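Side-chain contacts in putative dienelactone hydrolase (Klebsiella pneumoniae subsp. pneumoniae MGH 78578, PDB 3F67), which probably acts as a hydrolase of carboxylic ester bonds, as expected for a member of the dienelactone hydrolase family with an alpha/beta-hydrolase fold: residues D229-Q232 with R233-A236; D186-E189 with T190-A194; I80-L83 with F84-V88; Q71-P74 with N75-H78. All blocks are in the same frame, centred on the assembly; numbering follows the deposited sequence.

Interaction 1. Residues D229-Q232 with R233-A236; sequences DGWQ and RMLA
W231 and M234 pack against each other on one turn of helix 224-238, the C-terminal helix of this alpha/beta-hydrolase fold, in a Met-aromatic contact made by selenomethionine. Packing here is tight. The CE methyl of M234 stands 3.4 Å from the centroid of the six-membered ring of W231 and only 6° off its normal, which is the geometry of a CH-pi contact over the face. SE lies over the same ring but farther out, 4.5 Å from that centroid. The bend at chi3 of M234 (67°) folds the methyl back over the indole, and both side chains run in the same direction. Helix 46-57 meets the pair through L51 and L55 and strand 141-145 through W145, while R54 makes a cation-pi contact with W231. L235 completes the apolar patch, its CD1 3.9 Å from CD1 of W231.

The other flank of the helix is polar and more open. There the extended chain of R233 carries its NE to OD2 of D229, forming a salt bridge of 2.9 Å. The nitrogen uses the syn lone pair of OD2, and that oxygen lies in the guanidinium plane, although the carboxylate is turned 53° from it. The same OD2 is also hydrogen-bonded to the hydroxyl of Y207, which helps fix the carboxylate. A water closes the ring, donating to OD1 of D229 and accepting from NH2 of R233, each at 2.8 Å.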
loop_
_atom_site.group_PDB
_atom_site.type_symbol
_atom_site.label_atom_id
_atom_site.label_comp_id
_atom_site.label_asym_id
_atom_site.label_seq_id
_atom_site.Cartn_x
_atom_site.Cartn_y
_atom_site.Cartn_z
ATOM N N ASP A 229 9.845 13.924 3.895
ATOM C CA ASP A 229 10.000 13.380 5.248
ATOM C C ASP A 229 9.363 11.993 5.357
ATOM O O ASP A 229 9.948 11.068 5.933
ATOM C CB ASP A 229 9.407 14.338 6.292
ATOM C CG ASP A 229 9.667 13.867 7.712
ATOM O OD1 ASP A 229 10.768 14.155 8.207
ATOM O OD2 ASP A 229 8.813 13.181 8.320
ATOM N N GLY A 230 8.148 11.849 4.825
ATOM C CA GLY A 230 7.445 10.537 4.875
ATOM C C GLY A 230 8.218 9.451 4.157
ATOM O O GLY A 230 8.349 8.306 4.655
ATOM N N TRP A 231 8.789 9.806 3.008
ATOM C CA TRP A 231 9.568 8.828 2.243
ATOM C C TRP A 231 10.783 8.363 3.081
ATOM O O TRP A 231 11.089 7.166 3.132
ATOM C CB TRP A 231 10.060 9.452 0.938
ATOM C CG TRP A 231 10.556 8.427 -0.070
ATOM C CD1 TRP A 231 11.847 8.185 -0.426
ATOM C CD2 TRP A 231 9.735 7.566 -0.890
ATOM N NE1 TRP A 231 11.887 7.167 -1.387
ATOM C CE2 TRP A 231 10.614 6.790 -1.693
ATOM C CE3 TRP A 231 8.347 7.368 -0.999
ATOM C CZ2 TRP A 231 10.155 5.833 -2.615
ATOM C CZ3 TRP A 231 7.877 6.401 -1.899
ATOM C CH2 TRP A 231 8.792 5.652 -2.707
ATOM N N GLN A 232 11.426 9.303 3.792
ATOM C CA GLN A 232 12.584 8.910 4.606
ATOM C C GLN A 232 12.128 8.084 5.808
ATOM O O GLN A 232 12.815 7.109 6.165
ATOM C CB GLN A 232 13.376 10.144 5.060
ATOM C CG GLN A 232 14.093 10.875 3.868
ATOM C CD GLN A 232 14.947 9.903 3.001
ATOM O OE1 GLN A 232 14.798 9.822 1.748
ATOM N NE2 GLN A 232 15.799 9.108 3.676
ATOM N N ARG A 233 10.967 8.412 6.367
ATOM C CA ARG A 233 10.435 7.608 7.527
ATOM C C ARG A 233 10.079 6.210 7.062
ATOM O O ARG A 233 10.289 5.249 7.784
ATOM C CB ARG A 233 9.196 8.259 8.171
ATOM C CG ARG A 233 9.536 9.516 9.033
ATOM C CD ARG A 233 8.278 10.094 9.669
ATOM N NE ARG A 233 8.681 11.279 10.448
ATOM C CZ ARG A 233 9.045 11.266 11.725
ATOM N NH1 ARG A 233 9.007 10.136 12.427
ATOM N NH2 ARG A 233 9.372 12.431 12.324
HETATM N N MSE A 234 9.551 6.086 5.844
HETATM C CA MSE A 234 9.241 4.752 5.297
HETATM C C MSE A 234 10.514 3.903 5.144
HETATM O O MSE A 234 10.580 2.745 5.581
HETATM C CB MSE A 234 8.551 4.886 3.940
HETATM C CG MSE A 234 8.246 3.538 3.257
HETATM SE SE MSE A 234 7.775 3.860 1.383
HETATM C CE MSE A 234 9.509 4.483 0.807
ATOM N N LEU A 235 11.532 4.479 4.498
ATOM C CA LEU A 235 12.797 3.772 4.373
ATOM C C LEU A 235 13.412 3.429 5.741
ATOM O O LEU A 235 13.970 2.329 5.889
ATOM C CB LEU A 235 13.805 4.588 3.546
ATOM C CG LEU A 235 13.309 4.769 2.081
ATOM C CD1 LEU A 235 14.271 5.743 1.404
ATOM C CD2 LEU A 235 13.288 3.432 1.286
ATOM N N ALA A 236 13.306 4.327 6.719
ATOM C CA ALA A 236 13.842 4.034 8.067
ATOM C C ALA A 236 13.089 2.860 8.724
ATOM O O ALA A 236 13.679 2.023 9.413
ATOM C CB ALA A 236 13.714 5.317 8.973
HETATM O O HOH W 1 10.012 14.697 10.897
#

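Interaction 2. Residues D186-E189 with T190-A194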
loop_
_atom_site.group_PDB
_atom_site.type_symbol
_atom_site.label_atom_id
_atom_site.label_comp_id
_atom_site.label_asym_id
_atom_site.label_seq_id
_atom_site.Cartn_x
_atom_site.Cartn_y
_atom_site.Cartn_z
ATOM N N ASP A 186 -10.143 12.901 14.606
ATOM C CA ASP A 186 -10.849 12.095 15.593
ATOM C C ASP A 186 -10.682 10.603 15.230
ATOM O O ASP A 186 -10.536 9.754 16.120
ATOM C CB ASP A 186 -12.327 12.495 15.667
ATOM C CG ASP A 186 -12.586 13.624 16.651
ATOM O OD1 ASP A 186 -11.745 13.822 17.562
ATOM O OD2 ASP A 186 -13.637 14.302 16.535
ATOM N N THR A 187 -10.692 10.299 13.932
ATOM C CA THR A 187 -10.555 8.899 13.458
ATOM C C THR A 187 -9.154 8.364 13.696
ATOM O O THR A 187 -8.996 7.177 13.995
ATOM C CB THR A 187 -10.991 8.644 11.974
ATOM O OG1 THR A 187 -9.985 9.101 11.027
ATOM C CG2 THR A 187 -12.363 9.292 11.675
ATOM N N VAL A 188 -8.152 9.241 13.606
ATOM C CA VAL A 188 -6.785 8.863 13.976
ATOM C C VAL A 188 -6.755 8.525 15.486
ATOM O O VAL A 188 -6.092 7.547 15.922
ATOM C CB VAL A 188 -5.775 9.996 13.597
ATOM C CG1 VAL A 188 -4.380 9.784 14.234
ATOM C CG2 VAL A 188 -5.666 10.166 12.060
ATOM N N GLU A 189 -7.482 9.299 16.298
ATOM C CA GLU A 189 -7.578 8.980 17.724
ATOM C C GLU A 189 -8.254 7.621 17.977
ATOM O O GLU A 189 -7.809 6.842 18.833
ATOM C CB GLU A 189 -8.300 10.105 18.493
ATOM C CG GLU A 189 -8.539 9.812 19.969
ATOM C CD GLU A 189 -7.265 9.582 20.810
ATOM O OE1 GLU A 189 -6.146 9.961 20.402
ATOM O OE2 GLU A 189 -7.422 9.050 21.929
ATOM N N THR A 190 -9.339 7.352 17.260
ATOM C CA THR A 190 -10.007 6.059 17.389
ATOM C C THR A 190 -9.022 4.938 17.060
ATOM O O THR A 190 -8.960 3.930 17.758
ATOM C CB THR A 190 -11.250 5.974 16.455
ATOM O OG1 THR A 190 -12.140 7.049 16.779
ATOM C CG2 THR A 190 -11.972 4.662 16.613
HETATM N N MSE A 191 -8.234 5.130 16.006
HETATM C CA MSE A 191 -7.279 4.103 15.628
HETATM C C MSE A 191 -6.165 3.951 16.678
HETATM O O MSE A 191 -5.767 2.819 17.013
HETATM C CB MSE A 191 -6.657 4.438 14.258
HETATM C CG MSE A 191 -5.679 3.376 13.823
HETATM SE SE MSE A 191 -6.619 1.688 13.412
HETATM C CE MSE A 191 -5.172 0.731 12.574
ATOM N N ARG A 192 -5.701 5.068 17.235
ATOM C CA ARG A 192 -4.705 4.998 18.302
ATOM C C ARG A 192 -5.238 4.267 19.520
ATOM O O ARG A 192 -4.485 3.528 20.154
ATOM C CB ARG A 192 -4.187 6.394 18.704
ATOM C CG ARG A 192 -3.267 6.977 17.628
ATOM C CD ARG A 192 -2.897 8.430 17.934
ATOM N NE ARG A 192 -1.801 8.857 17.050
ATOM C CZ ARG A 192 -1.580 10.116 16.691
ATOM N NH1 ARG A 192 -2.379 11.105 17.102
ATOM N NH2 ARG A 192 -0.550 10.396 15.930
ATOM N N GLN A 193 -6.522 4.462 19.846
ATOM C CA GLN A 193 -7.139 3.712 20.925
ATOM C C GLN A 193 -7.117 2.225 20.598
ATOM O O GLN A 193 -6.828 1.422 21.490
ATOM C CB GLN A 193 -8.583 4.171 21.227
ATOM C CG GLN A 193 -8.682 5.523 21.883
ATOM C CD GLN A 193 -10.135 5.886 22.225
ATOM O OE1 GLN A 193 -11.082 5.142 21.894
ATOM N NE2 GLN A 193 -10.322 7.054 22.820
ATOM N N ALA A 194 -7.427 1.872 19.355
ATOM C CA ALA A 194 -7.511 0.476 18.952
ATOM C C ALA A 194 -6.104 -0.161 19.039
ATOM O O ALA A 194 -5.952 -1.277 19.528
ATOM C CB ALA A 194 -8.076 0.357 17.528
#
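E189 and V188, which the following turn covers most, face Q193 and R192 respectively, each four residues on along helix 185-197. CG1 of V188 lies beneath the guanidinium of R192, 3.6 Å from its plane and over its centre, with CZ of R192 3.7 Å from that methyl. A chi1 of 168° turns this branch of V188 away from its own nitrogen, and the extended arginine runs alongside in the same direction, so the flat cation rests on an aliphatic surface. Its NH2 is hydrogen-bonded to the backbone O of I204.

E189 is bent at chi2 (61°), which brings OE2 to 3.7 Å from CG of Q193. The carboxylate and the amide stand almost perpendicular, 87° apart, and OE2 is 3.6 Å from NE2 of Q193. The carboxylate also has a long, weak ion pair with R196. T190 reaches back to the turn before it, its N donating to O of D186 at 2.9 Å.

Helix 185-197 is the crossover of a beta-alpha-beta unit between strands 172-177 and 202-207. V188 and M191 lie on I204 and R192 on V206 of the latter strand, while T190 and M191 meet helix 161-164 through V162.

Interaction 3. Residues I80-L83 with F84-V88; sequences IPTL and FKELV
L83 packs against L87 and V88 where the short helix 80-88, in this alpha/beta-hydrolase fold, widens into a pi-type turn. The backbone bonds give the evidence. F84, K85 and E86 donate to I80, P81 and T82 in the regular alpha-helical spacing, but O of L83 accepts from two successive amides. It takes N of V88 at 3.0 Å with an N-H...O angle of 166°, the five-residue bond of a pi turn. N of L87 also reaches it at 3.0 Å, less straight at 140°, from above the carbonyl plane. Two donors thus grip one oxygen at the C-terminal end of the helix.

Apolar contacts come next. On the buried side, CD1 of L83 meets CD2 of L87 at 3.8 Å; both leucines hold CG away from their own nitrogen (chi1 171° in L83), and the two side chains meet obliquely. CG2 of V88 approaches CG of L83 more loosely, at 4.2 Å. L87 also rests on Q71 and V88 on I41, both in loops. On the exposed side I80 runs alongside F84, and in one of the two conformers modelled for F84 its CD1, at the ring edge, lies 3.6 Å from CG2 of I80.

On another flank two polar side chains meet through aliphatic carbons, and both touch Y77. The hydroxyl of T82 is hydrogen-bonded to the D79 carboxylate, while its CG2 lies 3.8 Å from CG of E86.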
loop_
_atom_site.group_PDB
_atom_site.type_symbol
_atom_site.label_atom_id
_atom_site.label_comp_id
_atom_site.label_asym_id
_atom_site.label_seq_id
_atom_site.Cartn_x
_atom_site.Cartn_y
_atom_site.Cartn_z
ATOM N N ILE A 80 -14.325 10.905 -10.006
ATOM C CA ILE A 80 -14.027 10.065 -8.846
ATOM C C ILE A 80 -15.295 9.362 -8.317
ATOM O O ILE A 80 -15.270 8.172 -8.006
ATOM C CB ILE A 80 -13.214 10.845 -7.790
ATOM C CG1 ILE A 80 -11.757 11.051 -8.298
ATOM C CG2 ILE A 80 -13.117 10.035 -6.475
ATOM C CD1 ILE A 80 -10.870 11.992 -7.500
ATOM N N PRO A 81 -16.408 10.090 -8.196
ATOM C CA PRO A 81 -17.580 9.393 -7.653
ATOM C C PRO A 81 -18.026 8.162 -8.458
ATOM O O PRO A 81 -18.407 7.146 -7.865
ATOM C CB PRO A 81 -18.664 10.483 -7.699
ATOM C CG PRO A 81 -17.887 11.729 -7.436
ATOM C CD PRO A 81 -16.637 11.545 -8.281
ATOM N N THR A 82 -18.013 8.253 -9.793
ATOM C CA THR A 82 -18.421 7.129 -10.631
ATOM C C THR A 82 -17.394 5.984 -10.536
ATOM O O THR A 82 -17.762 4.809 -10.517
ATOM C CB THR A 82 -18.625 7.571 -12.069
ATOM O OG1 THR A 82 -19.607 8.623 -12.078
ATOM C CG2 THR A 82 -19.238 6.461 -12.931
ATOM N N LEU A 83 -16.123 6.344 -10.513
ATOM C CA LEU A 83 -15.063 5.361 -10.326
ATOM C C LEU A 83 -15.281 4.597 -9.015
ATOM O O LEU A 83 -15.210 3.361 -8.983
ATOM C CB LEU A 83 -13.682 6.032 -10.316
ATOM C CG LEU A 83 -12.436 5.215 -9.923
ATOM C CD1 LEU A 83 -12.318 3.958 -10.821
ATOM C CD2 LEU A 83 -11.176 6.100 -9.990
ATOM N N PHE A 84 -15.548 5.334 -7.943
ATOM C CA PHE A 84 -15.812 4.698 -6.642
ATOM C C PHE A 84 -17.011 3.765 -6.689
ATOM O O PHE A 84 -16.919 2.586 -6.321
ATOM C CB PHE A 84 -16.025 5.763 -5.567
ATOM C CG PHE A 84 -14.855 5.939 -4.694
ATOM C CD1 PHE A 84 -14.197 7.156 -4.605
ATOM C CD2 PHE A 84 -14.370 4.862 -3.985
ATOM C CE1 PHE A 84 -13.091 7.288 -3.788
ATOM C CE2 PHE A 84 -13.263 4.985 -3.185
ATOM C CZ PHE A 84 -12.625 6.196 -3.080
ATOM N N LYS A 85 -18.127 4.298 -7.164
ATOM C CA LYS A 85 -19.405 3.552 -7.209
ATOM C C LYS A 85 -19.400 2.317 -8.118
ATOM O O LYS A 85 -19.871 1.237 -7.727
ATOM C CB LYS A 85 -20.549 4.489 -7.600
ATOM C CG LYS A 85 -21.946 3.853 -7.636
ATOM C CD LYS A 85 -22.982 4.955 -7.915
ATOM C CE LYS A 85 -24.364 4.397 -8.216
ATOM N NZ LYS A 85 -25.349 5.504 -8.515
ATOM N N GLU A 86 -18.881 2.472 -9.328
ATOM C CA GLU A 86 -18.998 1.434 -10.340
ATOM C C GLU A 86 -17.827 0.443 -10.373
ATOM O O GLU A 86 -17.953 -0.664 -10.915
ATOM C CB GLU A 86 -19.210 2.055 -11.727
ATOM C CG GLU A 86 -20.404 3.030 -11.828
ATOM C CD GLU A 86 -21.777 2.403 -11.529
ATOM O OE1 GLU A 86 -21.929 1.155 -11.571
ATOM O OE2 GLU A 86 -22.725 3.182 -11.270
ATOM N N LEU A 87 -16.703 0.829 -9.786
ATOM C CA LEU A 87 -15.532 -0.053 -9.796
ATOM C C LEU A 87 -14.969 -0.317 -8.397
ATOM O O LEU A 87 -14.988 -1.455 -7.938
ATOM C CB LEU A 87 -14.437 0.511 -10.721
ATOM C CG LEU A 87 -13.138 -0.303 -10.799
ATOM C CD1 LEU A 87 -13.452 -1.779 -11.186
ATOM C CD2 LEU A 87 -12.222 0.334 -11.851
ATOM N N VAL A 88 -14.474 0.708 -7.709
ATOM C CA VAL A 88 -13.766 0.472 -6.438
ATOM C C VAL A 88 -14.623 -0.327 -5.443
ATOM O O VAL A 88 -14.131 -1.272 -4.794
ATOM C CB VAL A 88 -13.289 1.788 -5.765
ATOM C CG1 VAL A 88 -12.555 1.478 -4.437
ATOM C CG2 VAL A 88 -12.332 2.576 -6.719
#

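Interaction 4. Residues Q71-P74 with N75-H78; sequences QGDP and NEYH
A tight turn with a short 3-10 segment, in the loop between strand 61-65 and helix 80-88 of the alpha/beta-hydrolase fold, brings D73 against N75 and E76. Its evidence is a pair of successive i to i+3 backbone bonds: N of E76 donates to O of D73 at 2.9 Å, and N of Y77 to O of P74 at 3.1 Å. Both donors sit well above the carbonyl planes, 54° out of plane for the second.

The side chain of D73 forms an Asx turn at the start of this segment. With its CG swung away from the backbone nitrogen (chi1 176°), OD1 receives the N-H of N75 at 2.9 Å, approached from above the carboxylate plane rather than within it. The aliphatic part of E76 crosses D73 at about a right angle, CG of E76 lying 4.0 Å from CB of D73.

The two acidic ends do not touch, their nearest oxygens, OD2 of D73 and OE2 of E76, being 4.8 Å apart. One water donates to both, which probably eases the repulsion between like charges. A second water accepts from N of D73 and donates to OE1 of E76, while a third links OD2 of D73 to ND2 of N75.

The ring of Y77 turns to helix 80-88, where it packs on T82, L83 and E86, and O of P74 lies at its edge. The phenol end is tied back to the loop by water: OH of Y77 is 2.8 Å from a water that donates weakly to O of Q71.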
loop_
_atom_site.group_PDB
_atom_site.type_symbol
_atom_site.label_atom_id
_atom_site.label_comp_id
_atom_site.label_asym_id
_atom_site.label_seq_id
_atom_site.Cartn_x
_atom_site.Cartn_y
_atom_site.Cartn_z
ATOM N N GLN A 71 -12.498 -6.647 -12.256
ATOM C CA GLN A 71 -13.711 -5.825 -12.132
ATOM C C GLN A 71 -13.752 -4.726 -13.196
ATOM O O GLN A 71 -14.814 -4.389 -13.665
ATOM C CB GLN A 71 -13.816 -5.204 -10.718
ATOM C CG GLN A 71 -14.312 -6.174 -9.586
ATOM C CD GLN A 71 -13.257 -7.197 -9.135
ATOM O OE1 GLN A 71 -12.073 -6.883 -9.043
ATOM N NE2 GLN A 71 -13.695 -8.448 -8.894
ATOM N N GLY A 72 -12.611 -4.154 -13.564
ATOM C CA GLY A 72 -12.627 -3.101 -14.591
ATOM C C GLY A 72 -11.366 -2.277 -14.628
ATOM O O GLY A 72 -10.405 -2.561 -13.920
ATOM N N ASP A 73 -11.383 -1.255 -15.483
ATOM C CA ASP A 73 -10.207 -0.444 -15.740
ATOM C C ASP A 73 -10.476 0.981 -15.248
ATOM O O ASP A 73 -11.368 1.660 -15.784
ATOM C CB ASP A 73 -9.995 -0.425 -17.258
ATOM C CG ASP A 73 -8.837 0.472 -17.683
ATOM O OD1 ASP A 73 -8.144 1.043 -16.810
ATOM O OD2 ASP A 73 -8.664 0.625 -18.925
ATOM N N PRO A 74 -9.708 1.460 -14.264
ATOM C CA PRO A 74 -9.940 2.807 -13.712
ATOM C C PRO A 74 -9.820 3.907 -14.766
ATOM O O PRO A 74 -10.455 4.969 -14.648
ATOM C CB PRO A 74 -8.848 2.944 -12.619
ATOM C CG PRO A 74 -7.956 1.785 -12.818
ATOM C CD PRO A 74 -8.681 0.734 -13.518
ATOM N N ASN A 75 -9.046 3.651 -15.820
ATOM C CA ASN A 75 -8.971 4.585 -16.953
ATOM C C ASN A 75 -10.250 4.788 -17.750
ATOM O O ASN A 75 -10.372 5.763 -18.512
ATOM C CB ASN A 75 -7.812 4.204 -17.871
ATOM C CG ASN A 75 -6.472 4.332 -17.168
ATOM O OD1 ASN A 75 -6.223 5.299 -16.433
ATOM N ND2 ASN A 75 -5.608 3.346 -17.372
ATOM N N GLU A 76 -11.237 3.902 -17.568
ATOM C CA GLU A 76 -12.557 4.101 -18.157
ATOM C C GLU A 76 -13.489 5.048 -17.392
ATOM O O GLU A 76 -14.618 5.250 -17.801
ATOM C CB GLU A 76 -13.246 2.750 -18.386
ATOM C CG GLU A 76 -12.485 1.935 -19.404
ATOM C CD GLU A 76 -13.260 0.763 -19.929
ATOM O OE1 GLU A 76 -14.197 0.269 -19.246
ATOM O OE2 GLU A 76 -12.945 0.353 -21.058
ATOM N N TYR A 77 -12.990 5.659 -16.314
ATOM C CA TYR A 77 -13.805 6.603 -15.551
ATOM C C TYR A 77 -13.150 7.963 -15.570
ATOM O O TYR A 77 -11.915 8.049 -15.576
ATOM C CB TYR A 77 -13.939 6.101 -14.103
ATOM C CG TYR A 77 -14.719 4.825 -14.093
ATOM C CD1 TYR A 77 -16.118 4.845 -14.158
ATOM C CD2 TYR A 77 -14.068 3.593 -14.136
ATOM C CE1 TYR A 77 -16.856 3.660 -14.199
ATOM C CE2 TYR A 77 -14.794 2.402 -14.204
ATOM C CZ TYR A 77 -16.174 2.443 -14.230
ATOM O OH TYR A 77 -16.882 1.269 -14.277
ATOM N N HIS A 78 -13.958 9.015 -15.561
ATOM C CA HIS A 78 -13.394 10.366 -15.597
ATOM C C HIS A 78 -13.916 11.253 -14.472
ATOM O O HIS A 78 -13.712 12.469 -14.480
ATOM C CB HIS A 78 -13.664 11.021 -16.945
ATOM C CG HIS A 78 -13.233 10.189 -18.105
ATOM N ND1 HIS A 78 -11.913 9.898 -18.364
ATOM C CD2 HIS A 78 -13.956 9.594 -19.090
ATOM C CE1 HIS A 78 -11.840 9.174 -19.472
ATOM N NE2 HIS A 78 -13.061 8.961 -19.917
HETATM O O HOH W 2 -15.659 -1.229 -14.275
HETATM O O HOH W 3 -14.034 -1.003 -16.864
HETATM O O HOH W 4 -6.147 1.145 -19.476
HETATM O O HOH W 5 -10.398 -1.062 -20.943
#

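Overall arrangement
Interactions 3 and 4 form one neighbourhood, their centres about 8 Å apart: CD1 of L87 lies 3.5 Å from CB of Q71, and CB of E86 is equally close to OH of Y77, so the loop 71-78 packs onto the helix that follows it. Interactions 1 and 2 lie on helices 224-238 and 185-197, with centres about 22 Å apart. Interaction 1 lies across the chain's centre from interactions 3 and 4, about 31 Å from each between centres. A probable Cys-His-Asp triad, C123, H212 and D180, with C123 on a nucleophile elbow, is approached without contact by V188 of interaction 2 and F84 of interaction 3; M234 of interaction 1 comes near the elbow.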